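Sorbitol dehydrogenase (Gluconobacter oxydans, PDB 5ITG) probably oxidises the sugar alcohol D-sorbitol to L-sorbose, passing a hydride to a nicotinamide cofactor. Local coordinates at residues Ser83-Ala88 against Ser93-Met98; Lys241-Ala246 against Pro254-Asp259. One frame throughout, in Å; residues are numbered along the deposited sequence.

Contact 1: Ser83-Ala88 against Ser93-Met98; sequences SLTETA and STVRVM
The E86 carboxylate and the R96 guanidinium reach over the same face of the two strands, their planes 43° apart, without closing an ion pair: OE1 of E86 stands 4.7 Å from NH1 of R96. A water bridges the gap, lying at the edge of the guanidinium and in its plane, 2.7 Å from R96 NH1 and bonded to E86 OE1. OE1 also meets CD of R96 at 3.8 Å, the two side chains crossing at a slant. The other carboxylate oxygen, OE2, makes a salt bridge with R230, so E86 is held at both oxygens. A second water sits among E86 OE1, L84 O and T94 OG1. L84, on this face with R96, meets CG of the selenomethionine M98 through CB.

The segments form an antiparallel beta hairpin within the Rossmann-domain sheet, strand 82-87 lying between strand 93-106 and strand 255-258. L84 with R96 and E86 with T94 are its hydrogen-bonded pairs; E86 N reaches T94 O at 2.8 Å, nearly straight.

S83, T85, T87, V95 and S93 occupy the other face. With CG2 of T85 anti to the backbone N (OG1 at chi1 -60°), its methyl meets S93 CB at 3.8 Å while OG1 touches V95 CG2. A glycine here, lacking both branches, would probably open a gap beside V95 CG2 and S93 CB and leave the V95 side chain less firmly placed. Near the turn, T87 OG1 and S93 OG share a hydrogen bond of 2.7 Å.

Contact 2: Lys241-Ala246 against Pro254-Asp259; sequences KKLNAA and PLVAED
L243 carries most of this contact, pointing from the helix at the strand and spreading its two methyls over P254 to V256. CG lies anti to the carbonyl carbon (chi1 -65°) and the chain runs on extended to one branch, which carries CD1 out to the L255 main chain and leaves CD2 facing V256. L243 CD1 lies 3.8 Å from L255 C, and the same methyl is 4.2 Å from P254 CB. CD2 turns to V256 and comes within 3.9 Å of its CB, the two side chains crossing at about a right angle.

N244 follows. Its CB leaves the helix to one side, but the amide end comes nearer to P254, the two side chains again crossing at about a right angle. OD1 approaches P254 CB at 3.5 Å, with CG a little farther off, a polar atom resting on aliphatic carbon. The other end of the amide has a firmer hold: ND2 donates to the backbone oxygen of D251, in the connection between the segments, which fixes the amide's rotation while OD1 touches the ring.

Near the end of the helix L243 O receives a hydrogen bond from S247 OG. Strand 255-258 runs parallel to strand 82-87 in the large Rossmann-domain sheet. Helix 237-247 packs on the start of the strand, on the side of V256, while L255 and A257 pack against helix 35-39.

How the contacts relate
Strand 82-87 joins the two contacts: in contact 1 it pairs with the strand beginning at S93, and along its other edge it runs beside the strand of contact 2. Their centres are about 7 Å apart. Two probable backbone hydrogen bonds tie them, T87 N to A257 O and T85 O to A257 N, each 2.9 Å. V256 CG2 also packs on T85 O at 3.4 Å. Two residues serve both contacts: R230, the salt-bridge partner of E86, also reaches the backbone oxygen of E258, and D251, which holds N244, also takes S83 OG through its carboxylate. The structure is the substrate-free form, so neither contact can be related here to a bound substrate.

Contact 1: Ser83-Ala88 against Ser93-Met98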
ATOM      1  N   SER A  83     -14.731  -0.259 -15.195  1.00 23.76           N
ATOM      2  CA  SER A  83     -13.720   0.449 -15.963  1.00 23.25           C
ATOM      3  C   SER A  83     -12.598   0.978 -15.088  1.00 21.98           C
ATOM      4  O   SER A  83     -12.819   1.445 -13.973  1.00 22.57           O
ATOM      5  CB  SER A  83     -14.339   1.610 -16.741  1.00 23.88           C
ATOM      6  OG  SER A  83     -14.789   2.625 -15.869  1.00 25.24           O
ATOM      7  N   LEU A  84     -11.387   0.896 -15.613  1.00 21.01           N
ATOM      8  CA  LEU A  84     -10.221   1.375 -14.903  1.00 21.52           C
ATOM      9  C   LEU A  84      -9.503   2.386 -15.767  1.00 20.58           C
ATOM     10  O   LEU A  84      -9.015   2.055 -16.847  1.00 23.40           O
ATOM     11  CB  LEU A  84      -9.268   0.222 -14.571  1.00 21.29           C
ATOM     12  CG  LEU A  84      -7.903   0.651 -14.009  1.00 22.60           C
ATOM     13  CD1 LEU A  84      -8.101   1.477 -12.744  1.00 19.87           C
ATOM     14  CD2 LEU A  84      -7.049  -0.583 -13.715  1.00 22.17           C
ATOM     15  N   THR A  85      -9.465   3.627 -15.298  1.00 21.67           N
ATOM     16  CA  THR A  85      -8.769   4.686 -16.008  1.00 20.55           C
ATOM     17  C   THR A  85      -7.375   4.757 -15.387  1.00 20.63           C
ATOM     18  O   THR A  85      -7.237   4.706 -14.165  1.00 19.30           O
ATOM     19  CB  THR A  85      -9.472   6.044 -15.820  1.00 22.88           C
ATOM     20  OG1 THR A  85     -10.807   5.965 -16.332  1.00 23.60           O
ATOM     21  CG2 THR A  85      -8.717   7.148 -16.558  1.00 22.22           C
ATOM     22  N   GLU A  86      -6.354   4.839 -16.235  1.00 21.01           N
ATOM     23  CA  GLU A  86      -4.969   4.938 -15.785  1.00 23.30           C
ATOM     24  C   GLU A  86      -4.426   6.284 -16.258  1.00 22.55           C
ATOM     25  O   GLU A  86      -4.364   6.549 -17.456  1.00 22.81           O
ATOM     26  CB  GLU A  86      -4.151   3.789 -16.368  1.00 25.19           C
ATOM     27  CG  GLU A  86      -4.522   2.442 -15.771  1.00 27.67           C
ATOM     28  CD  GLU A  86      -3.949   1.274 -16.543  1.00 28.46           C
ATOM     29  OE1 GLU A  86      -4.554   0.880 -17.563  1.00 31.23           O
ATOM     30  OE2 GLU A  86      -2.891   0.752 -16.136  1.00 29.79           O
ATOM     31  N   THR A  87      -4.042   7.132 -15.310  1.00 21.83           N
ATOM     32  CA  THR A  87      -3.547   8.468 -15.631  1.00 22.54           C
ATOM     33  C   THR A  87      -2.054   8.661 -15.384  1.00 21.97           C
ATOM     34  O   THR A  87      -1.571   8.466 -14.272  1.00 21.51           O
ATOM     35  CB  THR A  87      -4.318   9.520 -14.828  1.00 23.40           C
ATOM     36  OG1 THR A  87      -5.722   9.347 -15.059  1.00 25.07           O
ATOM     37  CG2 THR A  87      -3.903  10.924 -15.245  1.00 24.01           C
ATOM     38  N   ALA A  88      -1.338   9.072 -16.429  1.00 21.74           N
ATOM     39  CA  ALA A  88       0.109   9.293 -16.355  1.00 21.78           C
ATOM     40  C   ALA A  88       0.430  10.723 -15.921  1.00 22.68           C
ATOM     41  O   ALA A  88      -0.415  11.602 -16.003  1.00 22.49           O
ATOM     42  CB  ALA A  88       0.739   9.006 -17.710  1.00 20.43           C
ATOM     43  N   SER A  93      -4.475   9.932 -20.113  1.00 31.14           N
ATOM     44  CA  SER A  93      -5.113   8.798 -19.459  1.00 31.92           C
ATOM     45  C   SER A  93      -5.610   7.806 -20.500  1.00 32.53           C
ATOM     46  O   SER A  93      -5.790   8.158 -21.668  1.00 32.15           O
ATOM     47  CB  SER A  93      -6.304   9.268 -18.617  1.00 32.95           C
ATOM     48  OG  SER A  93      -5.906  10.174 -17.604  1.00 33.48           O
ATOM     49  N   THR A  94      -5.813   6.566 -20.071  1.00 31.28           N
ATOM     50  CA  THR A  94      -6.335   5.517 -20.937  1.00 31.74           C
ATOM     51  C   THR A  94      -7.371   4.796 -20.088  1.00 31.55           C
ATOM     52  O   THR A  94      -7.283   4.811 -18.859  1.00 29.79           O
ATOM     53  CB  THR A  94      -5.252   4.510 -21.356  1.00 33.23           C
ATOM     54  OG1 THR A  94      -4.785   3.807 -20.201  1.00 33.11           O
ATOM     55  CG2 THR A  94      -4.083   5.223 -22.025  1.00 32.74           C
ATOM     56  N   VAL A  95      -8.363   4.182 -20.727  1.00 31.01           N
ATOM     57  CA  VAL A  95      -9.395   3.473 -19.979  1.00 31.44           C
ATOM     58  C   VAL A  95      -9.670   2.093 -20.558  1.00 31.53           C
ATOM     59  O   VAL A  95      -9.620   1.889 -21.774  1.00 30.88           O
ATOM     60  CB  VAL A  95     -10.714   4.290 -19.918  1.00 32.11           C
ATOM     61  CG1 VAL A  95     -11.281   4.489 -21.311  1.00 33.91           C
ATOM     62  CG2 VAL A  95     -11.719   3.579 -19.023  1.00 31.15           C
ATOM     63  N   ARG A  96      -9.948   1.141 -19.673  1.00 30.68           N
ATOM     64  CA  ARG A  96     -10.215  -0.227 -20.090  1.00 31.14           C
ATOM     65  C   ARG A  96     -11.282  -0.871 -19.215  1.00 31.30           C
ATOM     66  O   ARG A  96     -11.472  -0.486 -18.059  1.00 31.36           O
ATOM     67  CB  ARG A  96      -8.927  -1.053 -20.016  1.00 31.78           C
ATOM     68  CG  ARG A  96      -8.348  -1.181 -18.608  1.00 34.14           C
ATOM     69  CD  ARG A  96      -6.993  -1.861 -18.643  1.00 34.80           C
ATOM     70  NE  ARG A  96      -7.069  -3.154 -19.314  1.00 38.10           N
ATOM     71  CZ  ARG A  96      -6.020  -3.816 -19.791  1.00 39.47           C
ATOM     72  NH1 ARG A  96      -4.801  -3.305 -19.674  1.00 39.79           N
ATOM     73  NH2 ARG A  96      -6.191  -4.989 -20.384  1.00 40.53           N
ATOM     74  N   VAL A  97     -11.988  -1.844 -19.781  1.00 29.56           N
ATOM     75  CA  VAL A  97     -13.020  -2.564 -19.051  1.00 28.52           C
ATOM     76  C   VAL A  97     -12.371  -3.861 -18.588  1.00 27.59           C
ATOM     77  O   VAL A  97     -11.919  -4.668 -19.398  1.00 26.88           O
ATOM     78  CB  VAL A  97     -14.240  -2.865 -19.955  1.00 29.76           C
ATOM     79  CG1 VAL A  97     -15.288  -3.654 -19.184  1.00 30.09           C
ATOM     80  CG2 VAL A  97     -14.833  -1.564 -20.459  1.00 30.13           C
HETATM   81  N   MSE A  98     -12.319  -4.038 -17.275  1.00 26.90           N
HETATM   82  CA  MSE A  98     -11.701  -5.197 -16.646  1.00 27.28           C
HETATM   83  C   MSE A  98     -12.646  -6.391 -16.522  1.00 25.98           C
HETATM   84  O   MSE A  98     -13.777  -6.241 -16.071  1.00 27.39           O
HETATM   85  CB  MSE A  98     -11.218  -4.797 -15.253  1.00 29.25           C
HETATM   86  CG  MSE A  98     -10.293  -3.592 -15.238  1.00 33.41           C
HETATM   87 SE   MSE A  98      -8.475  -4.113 -15.560  0.79 37.97          SE
HETATM   88  CE  MSE A  98      -8.158  -4.953 -13.846  1.00 35.40           C
TER
HETATM   89  O   HOH W   1      -6.763   1.845 -18.603  1.00 29.88           O
HETATM   90  O   HOH W   2      -3.387  -1.015 -19.307  1.00 31.86           O

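Contact 2: Lys241-Ala246 against Pro254-Asp259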
ATOM      1  N   LYS A 241     -18.399  10.786 -11.903  1.00 34.28           N
ATOM      2  CA  LYS A 241     -18.989  11.521 -13.017  1.00 36.89           C
ATOM      3  C   LYS A 241     -17.946  11.998 -14.024  1.00 36.14           C
ATOM      4  O   LYS A 241     -18.179  11.952 -15.233  1.00 37.72           O
ATOM      5  CB  LYS A 241     -19.808  12.713 -12.509  1.00 38.96           C
ATOM      6  CG  LYS A 241     -21.177  12.320 -11.962  1.00 41.81           C
ATOM      7  CD  LYS A 241     -22.057  13.534 -11.704  1.00 43.01           C
ATOM      8  CE  LYS A 241     -23.437  13.102 -11.231  1.00 44.97           C
ATOM      9  NZ  LYS A 241     -24.351  14.257 -10.985  1.00 46.03           N
ATOM     10  N   LYS A 242     -16.795  12.450 -13.531  1.00 35.98           N
ATOM     11  CA  LYS A 242     -15.729  12.920 -14.409  1.00 34.39           C
ATOM     12  C   LYS A 242     -15.145  11.757 -15.203  1.00 32.63           C
ATOM     13  O   LYS A 242     -14.889  11.875 -16.399  1.00 32.44           O
ATOM     14  CB  LYS A 242     -14.620  13.587 -13.593  1.00 37.27           C
ATOM     15  CG  LYS A 242     -14.995  14.938 -13.000  1.00 40.72           C
ATOM     16  CD  LYS A 242     -15.026  16.027 -14.062  1.00 44.18           C
ATOM     17  CE  LYS A 242     -13.630  16.308 -14.615  1.00 44.45           C
ATOM     18  NZ  LYS A 242     -13.631  17.443 -15.582  1.00 45.81           N
ATOM     19  N   LEU A 243     -14.930  10.633 -14.532  1.00 30.76           N
ATOM     20  CA  LEU A 243     -14.374   9.458 -15.188  1.00 29.79           C
ATOM     21  C   LEU A 243     -15.299   8.963 -16.302  1.00 30.16           C
ATOM     22  O   LEU A 243     -14.854   8.712 -17.424  1.00 29.42           O
ATOM     23  CB  LEU A 243     -14.133   8.345 -14.159  1.00 27.63           C
ATOM     24  CG  LEU A 243     -13.069   8.651 -13.094  1.00 26.72           C
ATOM     25  CD1 LEU A 243     -12.965   7.490 -12.112  1.00 24.27           C
ATOM     26  CD2 LEU A 243     -11.724   8.909 -13.768  1.00 25.05           C
ATOM     27  N   ASN A 244     -16.585   8.837 -15.991  1.00 30.77           N
ATOM     28  CA  ASN A 244     -17.561   8.371 -16.974  1.00 33.23           C
ATOM     29  C   ASN A 244     -17.758   9.369 -18.109  1.00 34.36           C
ATOM     30  O   ASN A 244     -17.916   8.981 -19.268  1.00 35.36           O
ATOM     31  CB  ASN A 244     -18.906   8.086 -16.300  1.00 32.76           C
ATOM     32  CG  ASN A 244     -18.830   6.943 -15.310  1.00 31.47           C
ATOM     33  OD1 ASN A 244     -17.982   6.062 -15.429  1.00 31.54           O
ATOM     34  ND2 ASN A 244     -19.732   6.942 -14.335  1.00 33.22           N
ATOM     35  N   ALA A 245     -17.747  10.655 -17.780  1.00 36.02           N
ATOM     36  CA  ALA A 245     -17.919  11.683 -18.799  1.00 37.21           C
ATOM     37  C   ALA A 245     -16.747  11.640 -19.772  1.00 37.47           C
ATOM     38  O   ALA A 245     -16.895  11.934 -20.958  1.00 37.30           O
ATOM     39  CB  ALA A 245     -18.003  13.052 -18.143  1.00 38.00           C
ATOM     40  N   ALA A 246     -15.581  11.258 -19.261  1.00 38.11           N
ATOM     41  CA  ALA A 246     -14.366  11.183 -20.064  1.00 36.68           C
ATOM     42  C   ALA A 246     -14.244   9.881 -20.855  1.00 36.57           C
ATOM     43  O   ALA A 246     -13.689   9.865 -21.954  1.00 36.13           O
ATOM     44  CB  ALA A 246     -13.147  11.364 -19.163  1.00 37.66           C
ATOM     45  N   PRO A 254     -16.744   2.987 -11.458  1.00 25.93           N
ATOM     46  CA  PRO A 254     -15.517   3.429 -12.123  1.00 25.61           C
ATOM     47  C   PRO A 254     -14.434   3.783 -11.115  1.00 24.77           C
ATOM     48  O   PRO A 254     -14.732   4.236 -10.016  1.00 24.89           O
ATOM     49  CB  PRO A 254     -15.981   4.656 -12.890  1.00 26.78           C
ATOM     50  CG  PRO A 254     -16.914   5.281 -11.903  1.00 25.49           C
ATOM     51  CD  PRO A 254     -17.729   4.083 -11.407  1.00 26.85           C
ATOM     52  N   LEU A 255     -13.180   3.569 -11.489  1.00 24.51           N
ATOM     53  CA  LEU A 255     -12.074   3.919 -10.610  1.00 24.73           C
ATOM     54  C   LEU A 255     -10.897   4.362 -11.468  1.00 24.06           C
ATOM     55  O   LEU A 255     -10.860   4.112 -12.682  1.00 20.98           O
ATOM     56  CB  LEU A 255     -11.680   2.743  -9.700  1.00 27.72           C
ATOM     57  CG  LEU A 255     -10.883   1.557 -10.242  1.00 28.80           C
ATOM     58  CD1 LEU A 255     -10.520   0.639  -9.083  1.00 30.56           C
ATOM     59  CD2 LEU A 255     -11.684   0.809 -11.289  1.00 33.01           C
ATOM     60  N   VAL A 256      -9.943   5.030 -10.832  1.00 22.14           N
ATOM     61  CA  VAL A 256      -8.778   5.544 -11.528  1.00 21.46           C
ATOM     62  C   VAL A 256      -7.515   5.281 -10.708  1.00 20.17           C
ATOM     63  O   VAL A 256      -7.558   5.222  -9.485  1.00 19.49           O
ATOM     64  CB  VAL A 256      -8.954   7.064 -11.792  1.00 21.59           C
ATOM     65  CG1 VAL A 256      -9.260   7.786 -10.493  1.00 21.54           C
ATOM     66  CG2 VAL A 256      -7.715   7.640 -12.455  1.00 23.84           C
ATOM     67  N   ALA A 257      -6.397   5.101 -11.396  1.00 19.74           N
ATOM     68  CA  ALA A 257      -5.128   4.843 -10.726  1.00 18.20           C
ATOM     69  C   ALA A 257      -4.022   5.482 -11.544  1.00 17.00           C
ATOM     70  O   ALA A 257      -4.226   5.806 -12.715  1.00 15.40           O
ATOM     71  CB  ALA A 257      -4.890   3.340 -10.612  1.00 15.18           C
ATOM     72  N   GLU A 258      -2.856   5.671 -10.926  1.00 16.57           N
ATOM     73  CA  GLU A 258      -1.719   6.251 -11.634  1.00 17.87           C
ATOM     74  C   GLU A 258      -1.245   5.182 -12.610  1.00 18.54           C
ATOM     75  O   GLU A 258      -1.498   3.990 -12.406  1.00 18.91           O
ATOM     76  CB  GLU A 258      -0.591   6.607 -10.651  1.00 18.48           C
ATOM     77  CG  GLU A 258       0.036   5.411  -9.951  1.00 20.49           C
ATOM     78  CD  GLU A 258       1.130   5.802  -8.968  1.00 22.77           C
ATOM     79  OE1 GLU A 258       1.828   6.813  -9.207  1.00 21.97           O
ATOM     80  OE2 GLU A 258       1.305   5.085  -7.960  1.00 21.40           O
ATOM     81  N   ASP A 259      -0.573   5.595 -13.675  1.00 18.53           N
ATOM     82  CA  ASP A 259      -0.085   4.630 -14.645  1.00 21.56           C
ATOM     83  C   ASP A 259       0.974   3.726 -14.013  1.00 20.66           C
ATOM     84  O   ASP A 259       1.075   2.551 -14.364  1.00 21.01           O
ATOM     85  CB  ASP A 259       0.481   5.347 -15.882  1.00 23.56           C
ATOM     86  CG  ASP A 259       1.684   6.201 -15.566  1.00 24.02           C
ATOM     87  OD1 ASP A 259       1.661   6.915 -14.543  1.00 25.71           O
ATOM     88  OD2 ASP A 259       2.655   6.170 -16.356  1.00 26.89           O
TER